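Probable peptidyl-prolyl cis-trans isomerase (Mimivirus, PDB 2OSE) probably catalyses peptidyl-prolyl cis-trans isomerisation as a homotrimeric cyclophilin associated with the virion. Local coordinates at residues 19-24 with 196-201; 84-89 with 187-192; 126-131 with 148-153. One frame throughout, in Å; residues are numbered along the deposited sequence.

Interaction 3 is the buried one, interaction 1 is partly buried, and interaction 2 lies at the surface; all three reach the antiparallel sheet that curls into the cyclophilin barrel. In 19-24 with 196-201 two strands pair through backbone bonds and one apolar face. Interaction 3 also pairs strands, but adds side-chain acceptors where the ladder ends. Residues 84-89 and 187-192 meet differently, through a histidine ring and carbon atoms. Interactions 1 and 2 touch where Phe198 packs on Ile187, while 2 and 3 join through a probable hydrogen bond from Leu151 N to Asn88 O. Along the chain, interaction 3 is nested within interaction 2, and that within interaction 1.

Interaction 1: residues 19-24 with 196-201; sequences MDIVLN and PTFSIG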
ATOM      1  N   MET A  19      12.635  21.256  11.867  1.00 25.08           N
ATOM      2  CA  MET A  19      11.870  20.033  12.083  1.00 27.62           C
ATOM      3  C   MET A  19      12.820  18.936  12.563  1.00 26.24           C
ATOM      4  O   MET A  19      13.719  18.509  11.800  1.00 24.73           O
ATOM      5  CB  MET A  19      11.295  19.516  10.759  1.00 26.84           C
ATOM      6  CG  MET A  19      10.027  20.076  10.333  1.00 30.74           C
ATOM      7  SD  MET A  19       9.661  19.529   8.615  1.00 32.33           S
ATOM      8  CE  MET A  19       8.208  20.558   8.478  1.00 30.54           C
ATOM      9  N   ASP A  20      12.574  18.426  13.766  1.00 26.18           N
ATOM     10  CA  ASP A  20      13.167  17.128  14.190  1.00 25.79           C
ATOM     11  C   ASP A  20      12.584  15.988  13.365  1.00 25.14           C
ATOM     12  O   ASP A  20      11.383  16.005  13.044  1.00 24.43           O
ATOM     13  CB  ASP A  20      12.861  16.837  15.659  1.00 25.26           C
ATOM     14  CG  ASP A  20      13.773  17.536  16.583  1.00 28.78           C
ATOM     15  OD1 ASP A  20      14.920  17.884  16.194  1.00 32.12           O
ATOM     16  OD2 ASP A  20      13.347  17.761  17.729  1.00 30.45           O
ATOM     17  N   ILE A  21      13.428  15.014  13.018  1.00 25.34           N
ATOM     18  CA  ILE A  21      12.986  13.780  12.327  1.00 26.25           C
ATOM     19  C   ILE A  21      13.094  12.655  13.347  1.00 28.00           C
ATOM     20  O   ILE A  21      14.111  12.543  14.043  1.00 28.15           O
ATOM     21  CB  ILE A  21      13.836  13.454  11.060  1.00 27.24           C
ATOM     22  CG1 ILE A  21      13.934  14.700  10.138  1.00 26.20           C
ATOM     23  CG2 ILE A  21      13.265  12.231  10.270  1.00 25.40           C
ATOM     24  CD1 ILE A  21      12.642  14.983   9.370  1.00 28.80           C
ATOM     25  N   VAL A  22      12.008  11.901  13.494  1.00 29.08           N
ATOM     26  CA  VAL A  22      11.894  10.888  14.558  1.00 30.00           C
ATOM     27  C   VAL A  22      11.781   9.522  13.881  1.00 30.55           C
ATOM     28  O   VAL A  22      11.165   9.386  12.824  1.00 29.39           O
ATOM     29  CB  VAL A  22      10.658  11.190  15.486  1.00 30.20           C
ATOM     30  CG1 VAL A  22      10.338  10.014  16.470  1.00 31.08           C
ATOM     31  CG2 VAL A  22      10.870  12.501  16.251  1.00 28.19           C
ATOM     32  N   LEU A  23      12.411   8.523  14.481  1.00 32.54           N
ATOM     33  CA  LEU A  23      12.244   7.122  14.063  1.00 34.14           C
ATOM     34  C   LEU A  23      12.235   6.269  15.333  1.00 36.16           C
ATOM     35  O   LEU A  23      13.178   6.306  16.137  1.00 36.52           O
ATOM     36  CB  LEU A  23      13.388   6.683  13.154  1.00 34.47           C
ATOM     37  CG  LEU A  23      13.529   5.186  12.806  1.00 33.77           C
ATOM     38  CD1 LEU A  23      12.531   4.832  11.772  1.00 32.72           C
ATOM     39  CD2 LEU A  23      14.931   4.863  12.328  1.00 35.02           C
ATOM     40  N   ASN A  24      11.142   5.559  15.553  1.00 38.08           N
ATOM     41  CA  ASN A  24      11.017   4.684  16.732  1.00 39.80           C
ATOM     42  C   ASN A  24      11.164   5.421  18.049  1.00 40.63           C
ATOM     43  O   ASN A  24      11.916   4.992  18.940  1.00 41.07           O
ATOM     44  CB  ASN A  24      12.018   3.537  16.644  1.00 39.67           C
ATOM     45  CG  ASN A  24      11.708   2.603  15.505  1.00 41.58           C
ATOM     46  OD1 ASN A  24      10.535   2.350  15.199  1.00 42.98           O
ATOM     47  ND2 ASN A  24      12.752   2.086  14.859  1.00 40.87           N
ATOM     48  N   PRO A 196      11.311   1.632   7.366  1.00 42.26           N
ATOM     49  CA  PRO A 196      10.959   2.183   8.672  1.00 41.98           C
ATOM     50  C   PRO A 196       9.988   3.375   8.513  1.00 40.12           C
ATOM     51  O   PRO A 196       9.920   3.942   7.440  1.00 40.08           O
ATOM     52  CB  PRO A 196      12.318   2.637   9.237  1.00 42.28           C
ATOM     53  CG  PRO A 196      13.204   2.821   8.037  1.00 43.02           C
ATOM     54  CD  PRO A 196      12.744   1.807   7.041  1.00 42.68           C
ATOM     55  N   THR A 197       9.212   3.697   9.549  1.00 39.09           N
ATOM     56  CA  THR A 197       8.308   4.867   9.509  1.00 38.41           C
ATOM     57  C   THR A 197       8.920   6.107  10.162  1.00 36.38           C
ATOM     58  O   THR A 197       9.111   6.167  11.378  1.00 37.61           O
ATOM     59  CB  THR A 197       6.915   4.545  10.064  1.00 38.72           C
ATOM     60  OG1 THR A 197       6.285   3.631   9.170  1.00 41.99           O
ATOM     61  CG2 THR A 197       6.029   5.813  10.141  1.00 39.45           C
ATOM     62  N   PHE A 198       9.241   7.102   9.336  1.00 34.26           N
ATOM     63  CA  PHE A 198       9.774   8.370   9.830  1.00 31.03           C
ATOM     64  C   PHE A 198       8.655   9.342  10.131  1.00 30.22           C
ATOM     65  O   PHE A 198       7.615   9.346   9.467  1.00 30.39           O
ATOM     66  CB  PHE A 198      10.729   8.976   8.775  1.00 30.12           C
ATOM     67  CG  PHE A 198      11.922   8.117   8.500  1.00 29.15           C
ATOM     68  CD1 PHE A 198      12.990   8.086   9.387  1.00 28.89           C
ATOM     69  CD2 PHE A 198      11.970   7.318   7.384  1.00 26.59           C
ATOM     70  CE1 PHE A 198      14.086   7.279   9.135  1.00 27.97           C
ATOM     71  CE2 PHE A 198      13.080   6.498   7.130  1.00 26.21           C
ATOM     72  CZ  PHE A 198      14.118   6.473   7.993  1.00 26.40           C
ATOM     73  N   SER A 199       8.877  10.218  11.099  1.00 29.85           N
ATOM     74  CA  SER A 199       7.873  11.240  11.376  1.00 28.39           C
ATOM     75  C   SER A 199       8.530  12.533  11.773  1.00 27.78           C
ATOM     76  O   SER A 199       9.740  12.568  12.051  1.00 27.54           O
ATOM     77  CB  SER A 199       6.911  10.769  12.474  1.00 29.02           C
ATOM     78  OG  SER A 199       7.663  10.338  13.591  1.00 30.42           O
ATOM     79  N   ILE A 200       7.730  13.588  11.809  1.00 26.32           N
ATOM     80  CA  ILE A 200       8.179  14.897  12.267  1.00 27.23           C
ATOM     81  C   ILE A 200       7.988  14.970  13.783  1.00 29.02           C
ATOM     82  O   ILE A 200       6.896  14.617  14.291  1.00 30.12           O
ATOM     83  CB  ILE A 200       7.386  16.041  11.541  1.00 26.92           C
ATOM     84  CG1 ILE A 200       7.582  15.926  10.013  1.00 27.56           C
ATOM     85  CG2 ILE A 200       7.766  17.415  12.071  1.00 27.12           C
ATOM     86  CD1 ILE A 200       6.567  16.822   9.137  1.00 25.77           C
ATOM     87  N   GLY A 201       9.040  15.383  14.496  1.00 28.03           N
ATOM     88  CA  GLY A 201       8.961  15.679  15.925  1.00 27.16           C
ATOM     89  C   GLY A 201       8.720  17.147  16.159  1.00 27.34           C
ATOM     90  O   GLY A 201       7.948  17.768  15.430  1.00 26.86           O
TER
HETATM   91  O   HOH W   1       8.157   7.894  13.740  1.00 32.30           O
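Leu23 lies obliquely against the Phe198 ring, its CD1 over one face of the ring and 3.9 Å from CE1. With CG anti to the backbone N (chi1 170°), the leucine can also send the same methyl to Pro196, where CD1 and CB meet at 3.4 Å, a tight carbon contact. Further along the same side of the sheet as Leu23, Ile21 CG2 comes to 4.2 Å from Phe198 CD1, on an oblique line to the ring. Met19 and Ile200 then extend the apolar row, with Met19 CG 3.9 Å from Ile200 CG2. Ile183 and Met186 of helix 177-186, together with Phe81, cover parts of this side.

The face carrying Val22 and Ser199 is more polar and partly exposed. Val22 presents CB to Ser199 OG at 3.6 Å and its CG2 to the CA of Gly201, a residue whose lack of a side chain allows that close passage. A water donates to Thr197 O; its contact with Ser199 OG is very short and of doubtful detail. The backbones pair antiparallel: Val22 and Ser199 exchange two bonds, Val22 N to Ser199 O being 2.8 Å with an angle of 165° at the hydrogen. Gly201 N gives an equally short bond to Asp20 O. The Asp20 carboxylate turns instead to Arg30, with which it forms a salt bridge.

The chemistry thus divides by face: carbon and ring contacts join strands 16-23 and 198-205 to the helix closing this side of the barrel, while the partly exposed Val22 and Ser199 side offers a hydroxyl.

Interaction 2: residues 84-89 with 187-192; sequences VLHNNY and IKPYAG
His86 has CG anti to its backbone N (chi1 179°), which carries the imidazole across to 187-192, and in Ile187 CG1 sits between the backbone N and the carbonyl carbon (chi1 68°), which sends CG1 and CD1 toward the histidine backbone. The ring lies against the chain of the other segment. Lys188 CA stands over one face, 3.8 Å from the ring centroid and 23° off the normal, a CH-pi contact offset toward the ND1 side. Pro189 CD approaches obliquely and comes to 3.6 Å from His86 CD2, the proline crossing the histidine at about a right angle.

Closer to the backbone, Ile187 CD1 is 3.6 Å from His86 N and 4.0 Å from Val84 CB. Ile187 O lies 3.4 Å from His86 CB. Farther along the loop, Ala191 O accepts a hydrogen bond from Gln167 NE2 of a second subunit.

Within 84-89 the turn holds its own shape through a classic beta bulge, in which the N-H groups of Asn88 and Tyr89 converge on Leu85 O. Asn88 ND2 reaches back to His86 O at 2.8 Å, with that oxygen close to the amide plane.

Between the segments the attraction is therefore probably largely dispersive, with a CH-pi component, while the hydrogen bond between ND1 and the backbone oxygen of Asn184, near the end of helix 177-186, helps to fix the ring.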
ATOM      1  N   VAL A  84       7.958   7.776   0.312  1.00 37.53           N
ATOM      2  CA  VAL A  84       9.415   7.868   0.407  1.00 36.49           C
ATOM      3  C   VAL A  84       9.988   7.067  -0.736  1.00 36.42           C
ATOM      4  O   VAL A  84       9.456   5.984  -1.087  1.00 37.21           O
ATOM      5  CB  VAL A  84      10.001   7.416   1.776  1.00 36.90           C
ATOM      6  CG1 VAL A  84       9.415   8.241   2.939  1.00 34.94           C
ATOM      7  CG2 VAL A  84       9.825   5.888   2.016  1.00 38.26           C
ATOM      8  N   LEU A  85      11.030   7.613  -1.360  1.00 33.73           N
ATOM      9  CA  LEU A  85      11.616   6.992  -2.532  1.00 31.74           C
ATOM     10  C   LEU A  85      13.122   7.186  -2.504  1.00 31.19           C
ATOM     11  O   LEU A  85      13.607   8.325  -2.656  1.00 29.40           O
ATOM     12  CB  LEU A  85      10.993   7.561  -3.825  1.00 31.07           C
ATOM     13  CG  LEU A  85      11.476   6.893  -5.120  1.00 31.45           C
ATOM     14  CD1 LEU A  85      11.112   5.394  -5.106  1.00 35.48           C
ATOM     15  CD2 LEU A  85      10.989   7.610  -6.412  1.00 30.86           C
ATOM     16  N   HIS A  86      13.844   6.076  -2.295  1.00 29.50           N
ATOM     17  CA  HIS A  86      15.326   6.043  -2.262  1.00 28.76           C
ATOM     18  C   HIS A  86      15.925   6.828  -3.413  1.00 28.58           C
ATOM     19  O   HIS A  86      15.487   6.700  -4.579  1.00 29.20           O
ATOM     20  CB  HIS A  86      15.833   4.572  -2.226  1.00 28.54           C
ATOM     21  CG  HIS A  86      17.327   4.422  -2.207  1.00 24.98           C
ATOM     22  ND1 HIS A  86      18.091   4.626  -1.072  1.00 27.68           N
ATOM     23  CD2 HIS A  86      18.190   4.001  -3.162  1.00 26.53           C
ATOM     24  CE1 HIS A  86      19.367   4.406  -1.352  1.00 25.06           C
ATOM     25  NE2 HIS A  86      19.451   4.014  -2.610  1.00 25.41           N
ATOM     26  N   ASN A  87      16.928   7.656  -3.095  1.00 28.65           N
ATOM     27  CA  ASN A  87      17.661   8.480  -4.088  1.00 28.23           C
ATOM     28  C   ASN A  87      16.789   9.531  -4.765  1.00 27.70           C
ATOM     29  O   ASN A  87      17.197  10.121  -5.771  1.00 27.09           O
ATOM     30  CB  ASN A  87      18.342   7.637  -5.187  1.00 29.21           C
ATOM     31  CG  ASN A  87      19.579   6.926  -4.719  1.00 32.42           C
ATOM     32  OD1 ASN A  87      20.078   6.019  -5.403  1.00 39.41           O
ATOM     33  ND2 ASN A  87      20.095   7.314  -3.573  1.00 31.63           N
ATOM     34  N   ASN A  88      15.598   9.763  -4.215  1.00 26.59           N
ATOM     35  CA  ASN A  88      14.673  10.721  -4.808  1.00 27.20           C
ATOM     36  C   ASN A  88      14.114  11.720  -3.820  1.00 26.52           C
ATOM     37  O   ASN A  88      14.568  12.874  -3.802  1.00 26.39           O
ATOM     38  CB  ASN A  88      13.543  10.038  -5.603  1.00 26.50           C
ATOM     39  CG  ASN A  88      14.039   9.419  -6.859  1.00 27.71           C
ATOM     40  OD1 ASN A  88      13.949  10.011  -7.961  1.00 30.00           O
ATOM     41  ND2 ASN A  88      14.612   8.219  -6.726  1.00 28.79           N
ATOM     42  N   TYR A  89      13.166  11.288  -2.991  1.00 25.66           N
ATOM     43  CA  TYR A  89      12.410  12.231  -2.126  1.00 25.61           C
ATOM     44  C   TYR A  89      11.757  11.589  -0.936  1.00 24.89           C
ATOM     45  O   TYR A  89      11.614  10.353  -0.872  1.00 25.07           O
ATOM     46  CB  TYR A  89      11.325  12.997  -2.924  1.00 25.57           C
ATOM     47  CG  TYR A  89      10.402  12.098  -3.764  1.00 26.50           C
ATOM     48  CD1 TYR A  89       9.419  11.316  -3.154  1.00 26.73           C
ATOM     49  CD2 TYR A  89      10.509  12.068  -5.161  1.00 24.70           C
ATOM     50  CE1 TYR A  89       8.562  10.481  -3.929  1.00 29.20           C
ATOM     51  CE2 TYR A  89       9.656  11.224  -5.948  1.00 28.18           C
ATOM     52  CZ  TYR A  89       8.711  10.444  -5.307  1.00 26.84           C
ATOM     53  OH  TYR A  89       7.890   9.621  -6.050  1.00 31.81           O
ATOM     54  N   ILE A 187      16.366   3.639   3.590  1.00 31.18           N
ATOM     55  CA  ILE A 187      15.344   3.262   2.638  1.00 30.29           C
ATOM     56  C   ILE A 187      15.890   2.606   1.362  1.00 29.95           C
ATOM     57  O   ILE A 187      15.154   2.445   0.402  1.00 27.64           O
ATOM     58  CB  ILE A 187      14.302   4.401   2.322  1.00 31.06           C
ATOM     59  CG1 ILE A 187      14.934   5.571   1.552  1.00 28.10           C
ATOM     60  CG2 ILE A 187      13.579   4.847   3.637  1.00 29.55           C
ATOM     61  CD1 ILE A 187      13.912   6.715   1.212  1.00 29.11           C
ATOM     62  N   LYS A 188      17.158   2.188   1.389  1.00 30.17           N
ATOM     63  CA  LYS A 188      17.720   1.429   0.277  1.00 31.65           C
ATOM     64  C   LYS A 188      16.827   0.198   0.036  1.00 31.17           C
ATOM     65  O   LYS A 188      16.514  -0.519   0.986  1.00 29.76           O
ATOM     66  CB  LYS A 188      19.159   1.019   0.592  1.00 32.47           C
ATOM     67  CG  LYS A 188      19.845   0.241  -0.555  1.00 34.65           C
ATOM     68  CD  LYS A 188      21.165  -0.322  -0.093  1.00 39.20           C
ATOM     69  CE  LYS A 188      21.582  -1.565  -0.902  1.00 45.24           C
ATOM     70  NZ  LYS A 188      21.836  -1.251  -2.355  1.00 48.78           N
ATOM     71  N   PRO A 189      16.320   0.035  -1.205  1.00 31.69           N
ATOM     72  CA  PRO A 189      15.329  -1.032  -1.419  1.00 31.81           C
ATOM     73  C   PRO A 189      15.900  -2.449  -1.555  1.00 31.78           C
ATOM     74  O   PRO A 189      16.998  -2.671  -2.104  1.00 31.27           O
ATOM     75  CB  PRO A 189      14.619  -0.609  -2.700  1.00 31.77           C
ATOM     76  CG  PRO A 189      15.681   0.133  -3.478  1.00 32.81           C
ATOM     77  CD  PRO A 189      16.508   0.868  -2.416  1.00 31.39           C
ATOM     78  N   TYR A 190      15.121  -3.375  -1.017  1.00 31.53           N
ATOM     79  CA  TYR A 190      15.382  -4.803  -1.046  1.00 31.48           C
ATOM     80  C   TYR A 190      13.992  -5.417  -1.136  1.00 30.10           C
ATOM     81  O   TYR A 190      13.112  -4.999  -0.398  1.00 29.60           O
ATOM     82  CB  TYR A 190      15.995  -5.245   0.279  1.00 31.42           C
ATOM     83  CG  TYR A 190      17.451  -4.920   0.431  1.00 32.05           C
ATOM     84  CD1 TYR A 190      18.385  -5.492  -0.420  1.00 33.70           C
ATOM     85  CD2 TYR A 190      17.899  -4.051   1.431  1.00 32.41           C
ATOM     86  CE1 TYR A 190      19.740  -5.237  -0.296  1.00 36.39           C
ATOM     87  CE2 TYR A 190      19.294  -3.782   1.583  1.00 34.23           C
ATOM     88  CZ  TYR A 190      20.195  -4.389   0.699  1.00 35.24           C
ATOM     89  OH  TYR A 190      21.573  -4.195   0.770  1.00 38.71           O
ATOM     90  N   ALA A 191      13.805  -6.373  -2.037  1.00 29.84           N
ATOM     91  CA  ALA A 191      12.523  -7.085  -2.169  1.00 30.08           C
ATOM     92  C   ALA A 191      12.133  -7.695  -0.837  1.00 30.58           C
ATOM     93  O   ALA A 191      12.980  -8.329  -0.140  1.00 30.24           O
ATOM     94  CB  ALA A 191      12.630  -8.133  -3.250  1.00 31.49           C
ATOM     95  N   GLY A 192      10.913  -7.392  -0.414  1.00 30.19           N
ATOM     96  CA  GLY A 192      10.347  -7.886   0.837  1.00 31.56           C
ATOM     97  C   GLY A 192      10.614  -7.083   2.094  1.00 33.08           C
ATOM     98  O   GLY A 192      10.044  -7.372   3.148  1.00 33.25           O
TER

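Interaction 3: residues 126-131 with 148-153; sequences KGLLSL and MITLDD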
ATOM      1  N   LYS A 126      19.541  18.513  -4.346  1.00 28.87           N
ATOM      2  CA  LYS A 126      19.282  17.850  -3.064  1.00 26.93           C
ATOM      3  C   LYS A 126      18.794  18.853  -2.030  1.00 26.11           C
ATOM      4  O   LYS A 126      19.235  20.005  -2.018  1.00 25.84           O
ATOM      5  CB  LYS A 126      20.600  17.247  -2.565  1.00 27.01           C
ATOM      6  CG  LYS A 126      20.525  16.464  -1.261  1.00 24.39           C
ATOM      7  CD  LYS A 126      21.911  15.888  -1.034  1.00 28.09           C
ATOM      8  CE  LYS A 126      21.953  14.824   0.011  1.00 29.36           C
ATOM      9  NZ  LYS A 126      23.320  14.211  -0.105  1.00 27.07           N
ATOM     10  N   GLY A 127      17.916  18.404  -1.136  1.00 25.23           N
ATOM     11  CA  GLY A 127      17.464  19.244  -0.033  1.00 23.49           C
ATOM     12  C   GLY A 127      16.618  20.429  -0.422  1.00 22.84           C
ATOM     13  O   GLY A 127      16.587  21.417   0.302  1.00 22.83           O
ATOM     14  N   LEU A 128      15.906  20.344  -1.545  1.00 22.30           N
ATOM     15  CA  LEU A 128      14.896  21.351  -1.878  1.00 22.02           C
ATOM     16  C   LEU A 128      13.567  20.955  -1.333  1.00 22.41           C
ATOM     17  O   LEU A 128      13.194  19.769  -1.436  1.00 21.77           O
ATOM     18  CB  LEU A 128      14.797  21.528  -3.397  1.00 22.65           C
ATOM     19  CG  LEU A 128      16.043  22.071  -4.087  1.00 21.82           C
ATOM     20  CD1 LEU A 128      15.732  22.224  -5.558  1.00 24.28           C
ATOM     21  CD2 LEU A 128      16.423  23.447  -3.515  1.00 24.24           C
ATOM     22  N   LEU A 129      12.866  21.927  -0.733  1.00 22.90           N
ATOM     23  CA  LEU A 129      11.511  21.777  -0.221  1.00 23.45           C
ATOM     24  C   LEU A 129      10.502  22.250  -1.276  1.00 24.21           C
ATOM     25  O   LEU A 129      10.687  23.327  -1.857  1.00 23.38           O
ATOM     26  CB  LEU A 129      11.292  22.665   1.027  1.00 24.00           C
ATOM     27  CG  LEU A 129       9.854  22.744   1.578  1.00 24.45           C
ATOM     28  CD1 LEU A 129       9.478  21.413   2.239  1.00 22.44           C
ATOM     29  CD2 LEU A 129       9.686  23.920   2.547  1.00 22.94           C
ATOM     30  N   SER A 130       9.424  21.489  -1.463  1.00 23.55           N
ATOM     31  CA  SER A 130       8.421  21.847  -2.472  1.00 24.37           C
ATOM     32  C   SER A 130       7.031  21.470  -1.996  1.00 24.60           C
ATOM     33  O   SER A 130       6.892  20.710  -1.027  1.00 24.72           O
ATOM     34  CB  SER A 130       8.788  21.250  -3.840  1.00 23.30           C
ATOM     35  OG  SER A 130       8.857  19.816  -3.827  1.00 26.17           O
ATOM     36  N   LEU A 131       6.000  22.048  -2.610  1.00 24.36           N
ATOM     37  CA  LEU A 131       4.627  21.695  -2.238  1.00 24.91           C
ATOM     38  C   LEU A 131       4.039  20.764  -3.307  1.00 24.81           C
ATOM     39  O   LEU A 131       4.244  20.962  -4.483  1.00 24.10           O
ATOM     40  CB  LEU A 131       3.737  22.934  -2.041  1.00 25.01           C
ATOM     41  CG  LEU A 131       4.156  23.864  -0.908  1.00 25.66           C
ATOM     42  CD1 LEU A 131       3.255  25.124  -0.862  1.00 24.24           C
ATOM     43  CD2 LEU A 131       4.193  23.148   0.469  1.00 24.58           C
ATOM     44  N   MET A 148       7.272  18.051  -0.115  1.00 23.36           N
ATOM     45  CA  MET A 148       8.278  17.112  -0.526  1.00 23.09           C
ATOM     46  C   MET A 148       9.664  17.704  -0.254  1.00 23.07           C
ATOM     47  O   MET A 148       9.870  18.893  -0.444  1.00 21.57           O
ATOM     48  CB  MET A 148       8.129  16.910  -2.031  1.00 22.75           C
ATOM     49  CG  MET A 148       9.109  15.914  -2.642  1.00 23.02           C
ATOM     50  SD  MET A 148       9.013  15.806  -4.435  1.00 26.67           S
ATOM     51  CE  MET A 148       7.473  14.840  -4.587  1.00 28.07           C
ATOM     52  N   ILE A 149      10.610  16.844   0.144  1.00 22.88           N
ATOM     53  CA  ILE A 149      12.040  17.215   0.196  1.00 21.99           C
ATOM     54  C   ILE A 149      12.833  16.237  -0.637  1.00 22.36           C
ATOM     55  O   ILE A 149      12.685  14.993  -0.494  1.00 21.53           O
ATOM     56  CB  ILE A 149      12.572  17.257   1.686  1.00 21.21           C
ATOM     57  CG1 ILE A 149      11.751  18.246   2.525  1.00 21.09           C
ATOM     58  CG2 ILE A 149      14.069  17.584   1.732  1.00 20.88           C
ATOM     59  CD1 ILE A 149      12.150  18.291   3.985  1.00 20.75           C
ATOM     60  N   THR A 150      13.700  16.767  -1.499  1.00 23.09           N
ATOM     61  CA  THR A 150      14.529  15.911  -2.348  1.00 22.96           C
ATOM     62  C   THR A 150      15.712  15.336  -1.572  1.00 23.46           C
ATOM     63  O   THR A 150      16.369  16.058  -0.775  1.00 23.03           O
ATOM     64  CB  THR A 150      15.077  16.648  -3.611  1.00 23.59           C
ATOM     65  OG1 THR A 150      15.642  17.917  -3.219  1.00 25.04           O
ATOM     66  CG2 THR A 150      13.970  16.894  -4.637  1.00 23.71           C
ATOM     67  N   LEU A 151      16.045  14.067  -1.871  1.00 23.87           N
ATOM     68  CA  LEU A 151      17.141  13.341  -1.198  1.00 24.61           C
ATOM     69  C   LEU A 151      18.414  13.393  -2.019  1.00 26.38           C
ATOM     70  O   LEU A 151      19.495  13.024  -1.533  1.00 26.60           O
ATOM     71  CB  LEU A 151      16.779  11.869  -0.914  1.00 23.98           C
ATOM     72  CG  LEU A 151      15.591  11.638   0.021  1.00 22.99           C
ATOM     73  CD1 LEU A 151      15.194  10.155   0.063  1.00 24.48           C
ATOM     74  CD2 LEU A 151      15.833  12.164   1.451  1.00 17.63           C
ATOM     75  N   ASP A 152      18.300  13.847  -3.267  1.00 27.84           N
ATOM     76  CA  ASP A 152      19.480  13.923  -4.111  1.00 29.38           C
ATOM     77  C   ASP A 152      19.309  15.011  -5.149  1.00 29.98           C
ATOM     78  O   ASP A 152      18.224  15.594  -5.257  1.00 29.44           O
ATOM     79  CB  ASP A 152      19.715  12.576  -4.803  1.00 29.99           C
ATOM     80  CG  ASP A 152      21.167  12.371  -5.200  1.00 34.69           C
ATOM     81  OD1 ASP A 152      21.994  13.323  -5.124  1.00 40.09           O
ATOM     82  OD2 ASP A 152      21.493  11.242  -5.582  1.00 40.83           O
ATOM     83  N   ASP A 153      20.394  15.285  -5.886  1.00 30.43           N
ATOM     84  CA  ASP A 153      20.367  16.109  -7.094  1.00 33.16           C
ATOM     85  C   ASP A 153      19.742  15.254  -8.214  1.00 33.65           C
ATOM     86  O   ASP A 153      19.729  14.027  -8.130  1.00 33.18           O
ATOM     87  CB  ASP A 153      21.803  16.457  -7.542  1.00 33.25           C
ATOM     88  CG  ASP A 153      22.572  17.269  -6.518  1.00 37.76           C
ATOM     89  OD1 ASP A 153      21.970  18.095  -5.786  1.00 39.86           O
ATOM     90  OD2 ASP A 153      23.810  17.086  -6.460  1.00 44.08           O
TER
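Thr150 OG1 is gripped by two partners. It accepts from Leu128 N at 3.0 Å, with 158° at the hydrogen, and it is also hydrogen-bonded to Ser125 O, just before 126-131. A chi1 of 48° sets this hydroxyl between the threonine's backbone N and carbonyl carbon, where it can meet the opposite chain. Beside it, Gly127 N bonds to Thr150 O at 2.8 Å.

The next link is a side chain capturing backbone: Asp153 OD1 accepts from Lys126 N at 2.9 Å on its anti side. The lysine chain is extended and passes along the backbone carbonyl of Leu151, its CE 3.4 Å from Leu151 O, before NZ forms a salt bridge with Asp181. Asp152 is held by Arg155 instead.

Deeper in, strands 128-131 and 148-150 pair antiparallel. Ser130 and Met148 exchange two backbone bonds, while Thr150 N bonds to Leu128 O. Leu129 and Ile149 share one face, with Leu129 CD1 meeting Ile149 CG1 at 3.9 Å; Leu31 and Ile33 of strand 26-35 add to this apolar side. Across the sheet, Ser130 OG touches Met148 CB at 3.5 Å and is hydrogen-bonded to His123.

Beyond the regular ladder, then, hydroxyl and carboxylate acceptors join backbone pairing, so that the N-H groups of Lys126 and Leu128 keep partners where this part of the barrel wall runs into its loops.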